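Local coordinates for pirin-like protein YHAK (Escherichia coli, PDB 2VEC), which is of unknown function but belongs to a redox-sensitive subclass of pirin-family bicupins and lacks quercetin 2,3-dioxygenase activity, at residues A[106-109]-A[110-114]. Residues are numbered along the deposited sequence; the frame is centred on the assembly and turned at random.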
loop_
_atom_site.group_PDB
_atom_site.type_symbol
_atom_site.label_atom_id
_atom_site.label_comp_id
_atom_site.label_asym_id
_atom_site.label_seq_id
_atom_site.Cartn_x
_atom_site.Cartn_y
_atom_site.Cartn_z
ATOM N N VAL A 106 9.646 5.433 15.324
ATOM C CA VAL A 106 9.768 6.197 14.105
ATOM C C VAL A 106 8.510 7.040 13.990
ATOM O O VAL A 106 7.437 6.604 14.388
ATOM C CB VAL A 106 9.950 5.244 12.875
ATOM C CG1 VAL A 106 8.741 4.280 12.715
ATOM C CG2 VAL A 106 10.225 6.031 11.595
ATOM N N GLN A 107 8.657 8.244 13.456
ATOM C CA GLN A 107 7.527 9.123 13.147
ATOM C C GLN A 107 7.361 9.200 11.636
ATOM O O GLN A 107 8.352 9.231 10.902
ATOM C CB GLN A 107 7.794 10.548 13.640
ATOM C CG GLN A 107 8.090 10.703 15.106
ATOM C CD GLN A 107 8.491 12.158 15.430
ATOM O OE1 GLN A 107 8.028 13.095 14.770
ATOM N NE2 GLN A 107 9.357 12.341 16.418
ATOM N N ALA A 108 6.119 9.279 11.168
ATOM C CA ALA A 108 5.860 9.428 9.731
ATOM C C ALA A 108 4.777 10.466 9.473
ATOM O O ALA A 108 3.731 10.380 10.071
ATOM C CB ALA A 108 5.456 8.103 9.127
ATOM N N SER A 109 5.045 11.433 8.599
ATOM C CA SER A 109 4.037 12.430 8.172
ATOM C C SER A 109 3.461 12.143 6.782
ATOM O O SER A 109 3.922 11.259 6.063
ATOM C CB SER A 109 4.621 13.835 8.157
ATOM O OG SER A 109 5.336 14.130 9.342
ATOM N N ALA A 110 2.447 12.915 6.408
ATOM C CA ALA A 110 1.821 12.797 5.088
ATOM C C ALA A 110 2.910 12.852 4.028
ATOM O O ALA A 110 3.838 13.688 4.124
ATOM C CB ALA A 110 0.844 13.951 4.890
ATOM N N GLY A 111 2.810 11.979 3.035
ATOM C CA GLY A 111 3.781 11.968 1.964
ATOM C C GLY A 111 4.905 10.952 2.132
ATOM O O GLY A 111 5.769 10.846 1.254
ATOM N N GLU A 112 4.905 10.235 3.264
ATOM C CA GLU A 112 5.892 9.215 3.545
ATOM C C GLU A 112 5.255 7.845 3.566
ATOM O O GLU A 112 4.082 7.717 3.940
ATOM C CB GLU A 112 6.545 9.439 4.901
ATOM C CG GLU A 112 7.447 10.699 4.965
ATOM C CD GLU A 112 8.082 10.848 6.345
ATOM O OE1 GLU A 112 7.386 11.331 7.285
ATOM O OE2 GLU A 112 9.246 10.453 6.503
ATOM N N ALA A 113 6.052 6.850 3.183
ATOM C CA ALA A 113 5.707 5.445 3.333
ATOM C C ALA A 113 6.683 4.808 4.339
ATOM O O ALA A 113 7.894 5.122 4.360
ATOM C CB ALA A 113 5.772 4.726 1.950
ATOM N N LEU A 114 6.156 3.926 5.171
ATOM C CA LEU A 114 6.918 3.325 6.260
ATOM C C LEU A 114 6.771 1.810 6.139
ATOM O O LEU A 114 5.637 1.330 6.029
ATOM C CB LEU A 114 6.306 3.805 7.586
ATOM C CG LEU A 114 6.586 3.073 8.911
ATOM C CD1 LEU A 114 8.071 3.200 9.317
ATOM C CD2 LEU A 114 5.747 3.674 9.995
#
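A backbone hydrogen bond from Glu112 N to Ser109 O, 3.1 Å long and bent to 141° at the hydrogen, closes a type II beta turn, and the Glu112 side chain adds a second link to the same residue. This side chain reaches across the mouth of the turn, between the strand ends, and its OE1 accepts a hydrogen bond from Ser109 N at 2.7 Å, nearly straight at 166°. The amide meets OE1 on its anti side, somewhat out of the carboxylate plane. Glu112 CG lies beside its own backbone N (chi1 -68°) and the chain is extended beyond it, which carries the carboxylate across to strand 106-109, with CB and CG passing alongside Ser109 O. Glutamate thus has the length to supply an acceptor where the strands diverge. The second oxygen, OE2, forms a salt bridge with Lys155, whose NZ also bonds Gln107 O; this lysine would probably stabilise the charged carboxylate. Gly111 takes the positive phi of the third turn position, where a side chain would jam against the preceding carbonyl oxygen. Farther from the turn, Val106 CG1 and Leu114 CD1 meet tip to tip at 3.6 Å, branched apolar ends bridging the widening gap. The turn links two sheets of the cupin fold: strand 105-109 pairs with strand 95-100, strand 112-116 lies between strands 85-93 and 153-157, and Ile153 and Tyr98 pack against both Val106 and Leu114.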